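PDB 6EWJ: putative capsular polysaccharide biosynthesis protein from Streptococcus pneumoniae serotype 4, which probably acts as a pyridoxal-phosphate-dependent sugar aminotransferase in the biosynthesis of teichoic acid. Local coordinates for residues R73-D81 / T159-A167; L284-Y295 / P384-D395. One frame throughout, in Å; residues are numbered along the deposited sequence.

Contact 1: residues R73-D81 / T159-A167; sequences RVLEVGPGD and TASSKWQKA
In the large pyridoxal-phosphate-binding domain of this aminotransferase fold, the Schellman motif that ends helix 64-74 meets the capped start of helix 163-168. Leu-75 O, the carbonyl just ahead of Glu-76, takes two side-chain hydrogen bonds from the other segment. Gln-165 NE2, 2.8 Å from Leu-75 O, comes the more nearly in line with the C=O, with its amide nearly coplanar with the acceptor and the C=O...N angle at 158°. Ser-162 OG comes to the same Leu-75 O at 3.0 Å from above the carbonyl plane. A carbonyl at a helix end is thus satisfied by two side-chain donors. Glu-76 turns the chain there with positive phi (53°), and its OE1 lies 3.1 Å from Ser-162 CB.

Serine suits the N-cap because its short hydroxyl does two jobs: with OG set between the backbone N and the carbonyl carbon (chi1 75°), it donates to Leu-75 O and also accepts from Gln-165 N at the first turn of the helix. The other end of the Gln-165 amide is used as well, since OE1 accepts from both N and OG of Ser-161, which approach from one face of its plane. One end of the amide therefore crosses to Leu-75 while the other is anchored within its own segment, which fixes its orientation.

Beside this polar group lies an apolar patch. Leu-75 CD2 rests on Trp-164 CB at 3.9 Å, the two side chains crossing at about a right angle, and Val-74 CG1 reaches Trp-164 CD1. Helix 225-236 covers this side, and Glu-231 accepts from the indole NE1 and pairs with Lys-163. Near the indole plane, Val-74 O stands at the ring edge, 3.3 Å from Trp-164 CD1.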
# COMPACT_ATOMS: atom_id res chain seq x y z
N ARG A 73 -1.86 13.47 -5.76
CA ARG A 73 -0.51 13.90 -5.42
C ARG A 73 0.32 14.31 -6.65
O ARG A 73 1.12 15.25 -6.57
CB ARG A 73 0.23 12.85 -4.59
CG ARG A 73 -0.41 12.63 -3.23
CD ARG A 73 0.36 11.63 -2.39
NE ARG A 73 -0.28 11.49 -1.09
CZ ARG A 73 -0.20 12.33 -0.07
NH1 ARG A 73 0.55 13.43 -0.10
NH2 ARG A 73 -0.88 12.05 1.04
N VAL A 74 0.07 13.69 -7.80
CA VAL A 74 0.77 14.07 -9.05
C VAL A 74 0.29 15.49 -9.46
O VAL A 74 1.09 16.38 -9.78
CB VAL A 74 0.53 13.05 -10.16
CG1 VAL A 74 0.86 13.61 -11.53
CG2 VAL A 74 1.31 11.76 -9.86
N LEU A 75 -1.02 15.71 -9.35
CA LEU A 75 -1.58 17.05 -9.55
C LEU A 75 -1.18 18.12 -8.49
O LEU A 75 -1.47 19.30 -8.68
CB LEU A 75 -3.10 16.95 -9.64
CG LEU A 75 -3.63 16.18 -10.84
CD1 LEU A 75 -5.12 16.02 -10.72
CD2 LEU A 75 -3.25 16.86 -12.16
N GLU A 76 -0.51 17.69 -7.42
CA GLU A 76 -0.16 18.51 -6.24
C GLU A 76 -1.36 19.25 -5.61
O GLU A 76 -1.25 20.37 -5.16
CB GLU A 76 1.01 19.44 -6.55
CG GLU A 76 2.28 18.68 -6.93
CD GLU A 76 3.38 19.59 -7.36
OE1 GLU A 76 3.22 20.17 -8.41
OE2 GLU A 76 4.43 19.77 -6.71
N VAL A 77 -2.50 18.59 -5.60
CA VAL A 77 -3.69 19.08 -4.89
C VAL A 77 -3.36 18.95 -3.40
O VAL A 77 -2.93 17.87 -2.95
CB VAL A 77 -4.95 18.25 -5.28
CG1 VAL A 77 -6.17 18.59 -4.43
CG2 VAL A 77 -5.29 18.48 -6.74
N GLY A 78 -3.53 20.02 -2.64
CA GLY A 78 -3.25 19.99 -1.22
C GLY A 78 -4.02 21.02 -0.40
O GLY A 78 -5.14 21.40 -0.78
N PRO A 79 -3.44 21.44 0.75
CA PRO A 79 -4.08 22.44 1.63
C PRO A 79 -4.50 23.69 0.88
O PRO A 79 -3.74 24.21 0.07
CB PRO A 79 -2.98 22.75 2.64
CG PRO A 79 -2.21 21.47 2.74
CD PRO A 79 -2.18 20.95 1.33
N GLY A 80 -5.73 24.13 1.12
CA GLY A 80 -6.27 25.30 0.45
C GLY A 80 -6.99 25.01 -0.86
O GLY A 80 -7.75 25.86 -1.31
N ASP A 81 -6.78 23.84 -1.46
CA ASP A 81 -7.51 23.42 -2.67
C ASP A 81 -8.81 22.70 -2.32
O ASP A 81 -8.92 22.06 -1.27
CB ASP A 81 -6.68 22.46 -3.53
CG ASP A 81 -5.37 23.07 -4.00
OD1 ASP A 81 -5.35 24.24 -4.37
OD2 ASP A 81 -4.37 22.34 -4.02
N THR A 159 -7.04 29.00 -11.16
CA THR A 159 -5.71 29.58 -11.05
C THR A 159 -4.77 28.42 -10.76
O THR A 159 -4.77 27.90 -9.65
CB THR A 159 -5.62 30.65 -9.95
OG1 THR A 159 -6.33 31.82 -10.37
CG2 THR A 159 -4.16 31.04 -9.66
N ALA A 160 -3.99 28.04 -11.76
CA ALA A 160 -3.03 26.97 -11.61
C ALA A 160 -2.03 27.26 -10.47
O ALA A 160 -1.62 28.40 -10.29
CB ALA A 160 -2.30 26.76 -12.93
N SER A 161 -1.65 26.23 -9.69
CA SER A 161 -0.56 26.36 -8.70
C SER A 161 0.31 25.10 -8.62
O SER A 161 0.79 24.75 -7.56
CB SER A 161 -1.14 26.72 -7.32
OG SER A 161 -1.97 25.69 -6.84
N SER A 162 0.53 24.45 -9.75
CA SER A 162 1.50 23.36 -9.86
C SER A 162 1.79 23.12 -11.34
O SER A 162 1.04 23.61 -12.19
CB SER A 162 0.95 22.07 -9.25
OG SER A 162 -0.02 21.47 -10.10
N LYS A 163 2.85 22.36 -11.62
CA LYS A 163 3.21 22.02 -12.99
C LYS A 163 2.01 21.51 -13.79
O LYS A 163 1.62 22.12 -14.79
CB LYS A 163 4.32 20.98 -13.02
CG LYS A 163 4.75 20.58 -14.43
CD LYS A 163 6.00 19.72 -14.45
CE LYS A 163 5.68 18.27 -14.18
NZ LYS A 163 6.92 17.43 -14.19
N TRP A 164 1.41 20.43 -13.32
CA TRP A 164 0.34 19.78 -14.07
C TRP A 164 -0.94 20.60 -14.10
O TRP A 164 -1.64 20.62 -15.11
CB TRP A 164 0.10 18.36 -13.56
CG TRP A 164 1.24 17.45 -13.85
CD1 TRP A 164 2.03 16.82 -12.93
CD2 TRP A 164 1.76 17.09 -15.14
NE1 TRP A 164 3.01 16.09 -13.57
CE2 TRP A 164 2.87 16.24 -14.92
CE3 TRP A 164 1.41 17.42 -16.46
CZ2 TRP A 164 3.60 15.68 -15.98
CZ3 TRP A 164 2.14 16.87 -17.51
CH2 TRP A 164 3.23 16.01 -17.25
N GLN A 165 -1.22 21.35 -13.04
CA GLN A 165 -2.39 22.26 -13.06
C GLN A 165 -2.26 23.35 -14.11
O GLN A 165 -3.26 23.76 -14.70
CB GLN A 165 -2.63 22.91 -11.70
CG GLN A 165 -3.09 21.95 -10.62
CD GLN A 165 -3.03 22.60 -9.24
OE1 GLN A 165 -3.25 23.80 -9.09
NE2 GLN A 165 -2.67 21.81 -8.23
N LYS A 166 -1.05 23.88 -14.27
CA LYS A 166 -0.78 24.85 -15.34
C LYS A 166 -0.97 24.26 -16.72
O LYS A 166 -1.44 24.95 -17.60
CB LYS A 166 0.58 25.55 -15.23
CG LYS A 166 0.60 26.94 -15.82
CD LYS A 166 1.81 27.82 -15.43
CE LYS A 166 2.39 27.67 -14.01
NZ LYS A 166 3.47 26.65 -13.93
N ALA A 167 -0.61 22.99 -16.89
CA ALA A 167 -0.69 22.31 -18.20
C ALA A 167 -2.15 22.27 -18.71
O ALA A 167 -2.46 22.62 -19.85
CB ALA A 167 -0.09 20.90 -18.08

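Contact 2: residues L284-Y295 / P384-D395; sequences LLQRRKDIVDRY and PLHTKLSDEEVD
Segment 284-295 of helix 268-299 and the start of helix 391-409 run roughly side by side, their short axes 10.3 Å apart at a crossing angle of -30°, while the loop 384-390 lies along the first helix and leads into a capping box of Ser-390 and Glu-393. Arg-287 reaches that helix start: bent at chi2 (57°), it brings NH1 and NH2 end-on to the single oxygen Asp-391 OD1, each at 2.8 Å. NH2 also donates to Leu-389 O, nearly straight at 169°, and a water joins Arg-287 NE to Thr-387 O; carboxylate, carbonyl and water, all at its edge, fix the guanidinium's rotation. A long arginine, whose planar head presents several N-H groups, suits this span.

Arg-294 lies over Asp-391 CB and turns its edge to Asp-395, NH1 meeting the syn lone pair of OD1 at 2.8 Å. A long, charge-only pairing of Arg-294 with Asp-391 joins the two salt bridges into a network.

Next to this network, branched aliphatic residues fill the interface. Ile-291 CG2 presses on Leu-385 CD1 at a tight 3.5 Å and also touches Val-394 CG2. Arg-288, whose firmer partner is Arg-318 O, gives Leu-385 O a weak bond; its side chain is about 7 Å from that of Lys-205, the predicted cofactor lysine. Val-394 CG1 makes a CH-pi contact over the Tyr-295 ring, whose OH donates in the carbonyl plane to Pro-384 O at 2.7 Å.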
# COMPACT_ATOMS: atom_id res chain seq x y z
N LEU A 284 -16.61 -12.79 -19.11
CA LEU A 284 -17.19 -12.36 -17.80
C LEU A 284 -18.21 -11.24 -17.98
O LEU A 284 -19.29 -11.28 -17.43
CB LEU A 284 -16.10 -11.96 -16.83
CG LEU A 284 -15.18 -13.12 -16.43
CD1 LEU A 284 -14.01 -12.64 -15.57
CD2 LEU A 284 -15.89 -14.26 -15.70
N LEU A 285 -17.84 -10.27 -18.79
CA LEU A 285 -18.71 -9.18 -19.14
C LEU A 285 -19.99 -9.68 -19.81
O LEU A 285 -21.06 -9.16 -19.55
CB LEU A 285 -17.97 -8.18 -20.03
CG LEU A 285 -16.90 -7.30 -19.38
CD1 LEU A 285 -16.40 -6.29 -20.40
CD2 LEU A 285 -17.43 -6.58 -18.15
N GLN A 286 -19.86 -10.69 -20.70
CA GLN A 286 -21.03 -11.25 -21.41
C GLN A 286 -21.98 -11.92 -20.43
O GLN A 286 -23.18 -11.65 -20.45
CB GLN A 286 -20.58 -12.23 -22.52
CG GLN A 286 -21.73 -12.82 -23.34
CD GLN A 286 -22.58 -11.75 -24.04
OE1 GLN A 286 -22.04 -10.86 -24.69
NE2 GLN A 286 -23.89 -11.81 -23.86
N ARG A 287 -21.44 -12.76 -19.54
CA ARG A 287 -22.26 -13.38 -18.50
C ARG A 287 -23.00 -12.34 -17.63
O ARG A 287 -24.20 -12.50 -17.38
CB ARG A 287 -21.44 -14.30 -17.59
CG ARG A 287 -22.25 -15.04 -16.52
CD ARG A 287 -23.37 -15.89 -17.07
NE ARG A 287 -24.19 -16.43 -15.98
CZ ARG A 287 -25.50 -16.70 -16.03
NH1 ARG A 287 -26.21 -16.53 -17.15
NH2 ARG A 287 -26.11 -17.20 -14.95
N ARG A 288 -22.33 -11.25 -17.27
CA ARG A 288 -22.99 -10.20 -16.47
C ARG A 288 -24.15 -9.53 -17.25
O ARG A 288 -25.22 -9.20 -16.68
CB ARG A 288 -21.99 -9.14 -16.03
CG ARG A 288 -21.00 -9.70 -15.04
CD ARG A 288 -19.94 -8.69 -14.60
NE ARG A 288 -19.28 -9.19 -13.39
CZ ARG A 288 -19.63 -8.90 -12.12
NH1 ARG A 288 -20.63 -8.07 -11.83
NH2 ARG A 288 -18.94 -9.43 -11.13
N LYS A 289 -23.94 -9.34 -18.55
CA LYS A 289 -24.98 -8.82 -19.43
C LYS A 289 -26.23 -9.71 -19.39
O LYS A 289 -27.35 -9.22 -19.18
CB LYS A 289 -24.44 -8.69 -20.86
CG LYS A 289 -25.48 -8.13 -21.81
CD LYS A 289 -25.04 -8.23 -23.27
CE LYS A 289 -25.44 -6.94 -24.03
NZ LYS A 289 -24.71 -6.81 -25.34
N ASP A 290 -26.02 -11.01 -19.58
CA ASP A 290 -27.10 -12.00 -19.55
C ASP A 290 -27.85 -12.02 -18.22
O ASP A 290 -29.07 -12.19 -18.22
CB ASP A 290 -26.57 -13.39 -19.83
CG ASP A 290 -25.97 -13.55 -21.23
OD1 ASP A 290 -26.09 -12.65 -22.10
OD2 ASP A 290 -25.32 -14.59 -21.44
N ILE A 291 -27.14 -11.89 -17.09
CA ILE A 291 -27.79 -11.82 -15.78
C ILE A 291 -28.60 -10.54 -15.68
O ILE A 291 -29.73 -10.58 -15.21
CB ILE A 291 -26.79 -11.91 -14.60
CG1 ILE A 291 -26.17 -13.32 -14.57
CG2 ILE A 291 -27.47 -11.61 -13.26
CD1 ILE A 291 -24.87 -13.38 -13.84
N VAL A 292 -28.03 -9.41 -16.11
CA VAL A 292 -28.73 -8.13 -15.99
C VAL A 292 -29.98 -8.12 -16.84
O VAL A 292 -31.05 -7.72 -16.38
CB VAL A 292 -27.82 -6.92 -16.31
CG1 VAL A 292 -28.62 -5.65 -16.52
CG2 VAL A 292 -26.84 -6.68 -15.15
N ASP A 293 -29.88 -8.63 -18.07
CA ASP A 293 -31.07 -8.71 -18.92
C ASP A 293 -32.16 -9.58 -18.28
O ASP A 293 -33.33 -9.27 -18.41
CB ASP A 293 -30.70 -9.21 -20.33
CG ASP A 293 -29.81 -8.23 -21.08
OD1 ASP A 293 -29.78 -7.02 -20.75
OD2 ASP A 293 -29.15 -8.68 -22.04
N ARG A 294 -31.76 -10.68 -17.62
CA ARG A 294 -32.73 -11.59 -16.98
C ARG A 294 -33.41 -10.88 -15.80
O ARG A 294 -34.65 -10.89 -15.67
CB ARG A 294 -32.05 -12.91 -16.58
CG ARG A 294 -32.95 -13.93 -15.91
CD ARG A 294 -32.20 -15.18 -15.54
NE ARG A 294 -32.02 -16.00 -16.72
CZ ARG A 294 -32.87 -16.92 -17.17
NH1 ARG A 294 -33.99 -17.24 -16.52
NH2 ARG A 294 -32.59 -17.55 -18.29
N TYR A 295 -32.61 -10.20 -14.98
CA TYR A 295 -33.18 -9.37 -13.90
C TYR A 295 -34.13 -8.29 -14.46
O TYR A 295 -35.26 -8.11 -13.98
CB TYR A 295 -32.05 -8.66 -13.11
CG TYR A 295 -31.36 -9.38 -11.95
CD1 TYR A 295 -32.06 -10.14 -11.03
CD2 TYR A 295 -29.99 -9.16 -11.71
CE1 TYR A 295 -31.41 -10.73 -9.94
CE2 TYR A 295 -29.33 -9.73 -10.62
CZ TYR A 295 -30.04 -10.52 -9.73
OH TYR A 295 -29.42 -11.06 -8.64
N PRO A 384 -27.33 -9.39 -5.79
CA PRO A 384 -26.10 -10.00 -6.21
C PRO A 384 -25.95 -9.94 -7.75
O PRO A 384 -26.93 -10.13 -8.49
CB PRO A 384 -26.27 -11.45 -5.76
CG PRO A 384 -27.09 -11.35 -4.55
CD PRO A 384 -28.12 -10.32 -4.96
N LEU A 385 -24.75 -9.60 -8.20
CA LEU A 385 -24.40 -9.59 -9.64
C LEU A 385 -22.93 -9.98 -9.77
O LEU A 385 -22.03 -9.17 -9.56
CB LEU A 385 -24.64 -8.23 -10.27
CG LEU A 385 -24.40 -8.10 -11.79
CD1 LEU A 385 -25.19 -9.10 -12.59
CD2 LEU A 385 -24.70 -6.69 -12.27
N HIS A 386 -22.73 -11.26 -10.09
CA HIS A 386 -21.42 -11.82 -10.25
C HIS A 386 -21.57 -13.09 -11.08
O HIS A 386 -22.69 -13.60 -11.27
CB HIS A 386 -20.82 -12.15 -8.88
CG HIS A 386 -21.68 -13.02 -8.02
ND1 HIS A 386 -21.71 -14.39 -8.13
CD2 HIS A 386 -22.54 -12.71 -7.02
CE1 HIS A 386 -22.54 -14.89 -7.23
NE2 HIS A 386 -23.07 -13.89 -6.55
N THR A 387 -20.43 -13.63 -11.49
CA THR A 387 -20.41 -14.68 -12.52
C THR A 387 -20.52 -16.10 -11.98
O THR A 387 -20.44 -17.03 -12.74
CB THR A 387 -19.15 -14.52 -13.37
OG1 THR A 387 -18.02 -14.34 -12.50
CG2 THR A 387 -19.31 -13.30 -14.25
N LYS A 388 -20.64 -16.25 -10.66
CA LYS A 388 -20.98 -17.52 -10.05
C LYS A 388 -22.49 -17.73 -9.86
O LYS A 388 -22.90 -18.83 -9.49
CB LYS A 388 -20.25 -17.67 -8.69
CG LYS A 388 -18.74 -17.40 -8.73
CD LYS A 388 -17.98 -18.47 -9.49
CE LYS A 388 -17.81 -19.76 -8.70
NZ LYS A 388 -16.89 -20.66 -9.44
N LEU A 389 -23.30 -16.72 -10.15
CA LEU A 389 -24.77 -16.87 -10.12
C LEU A 389 -25.26 -17.81 -11.24
O LEU A 389 -24.94 -17.60 -12.41
CB LEU A 389 -25.47 -15.53 -10.32
CG LEU A 389 -25.44 -14.51 -9.20
CD1 LEU A 389 -26.05 -13.20 -9.69
CD2 LEU A 389 -26.20 -15.02 -7.99
N SER A 390 -26.04 -18.81 -10.88
CA SER A 390 -26.77 -19.60 -11.87
C SER A 390 -28.05 -18.85 -12.31
O SER A 390 -28.59 -18.03 -11.57
CB SER A 390 -27.16 -20.95 -11.28
OG SER A 390 -28.12 -20.77 -10.24
N ASP A 391 -28.55 -19.20 -13.49
CA ASP A 391 -29.86 -18.73 -13.93
C ASP A 391 -30.99 -19.04 -12.92
O ASP A 391 -31.84 -18.19 -12.68
CB ASP A 391 -30.18 -19.26 -15.33
CG ASP A 391 -29.28 -18.65 -16.41
OD1 ASP A 391 -28.65 -17.59 -16.15
OD2 ASP A 391 -29.17 -19.21 -17.50
N GLU A 392 -30.96 -20.22 -12.31
CA GLU A 392 -31.98 -20.65 -11.33
C GLU A 392 -31.96 -19.73 -10.10
O GLU A 392 -33.00 -19.36 -9.57
CB GLU A 392 -31.75 -22.10 -10.90
CG GLU A 392 -32.02 -23.15 -11.98
CD GLU A 392 -30.85 -23.40 -12.97
OE1 GLU A 392 -29.80 -22.70 -12.97
OE2 GLU A 392 -31.03 -24.33 -13.80
N GLU A 393 -30.76 -19.37 -9.65
CA GLU A 393 -30.61 -18.42 -8.54
C GLU A 393 -31.15 -17.02 -8.89
O GLU A 393 -31.86 -16.42 -8.08
CB GLU A 393 -29.14 -18.33 -8.13
CG GLU A 393 -28.67 -19.59 -7.41
CD GLU A 393 -27.18 -19.64 -7.17
OE1 GLU A 393 -26.39 -18.94 -7.85
OE2 GLU A 393 -26.78 -20.36 -6.26
N VAL A 394 -30.84 -16.54 -10.09
CA VAL A 394 -31.34 -15.26 -10.55
C VAL A 394 -32.89 -15.27 -10.57
O VAL A 394 -33.53 -14.35 -10.06
CB VAL A 394 -30.76 -14.84 -11.94
CG1 VAL A 394 -31.37 -13.52 -12.41
CG2 VAL A 394 -29.24 -14.67 -11.90
N ASP A 395 -33.47 -16.33 -11.12
CA ASP A 395 -34.93 -16.51 -11.16
C ASP A 395 -35.51 -16.52 -9.75
O ASP A 395 -36.53 -15.88 -9.49
CB ASP A 395 -35.31 -17.79 -11.90
CG ASP A 395 -35.05 -17.69 -13.39
OD1 ASP A 395 -34.75 -16.59 -13.92
OD2 ASP A 395 -35.14 -18.73 -14.06
O HOH W 1 -22.88 -17.51 -13.72

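From the N terminus, helix 64-74 leads into 73-81, and contact 1 closes when the chain returns at 159-167, after 77 residues that include strands 82-86, 103-107 and 129-132 of the central sheet. The chain then completes that sheet and passes through long helix 268-299, where contact 2 opens; a further 88 residues bring it back at 384-395, the loop and first turn of the final helix 391-409. The two loops therefore follow in series, neither enclosing nor crossing the other. The centres of contact 1 and contact 2 lie about 43 Å apart, on opposite sides of the chain's centre. Contact 1 joins helix ends beside the sheet, whereas contact 2 ties the C-terminal helix to helix 268-299.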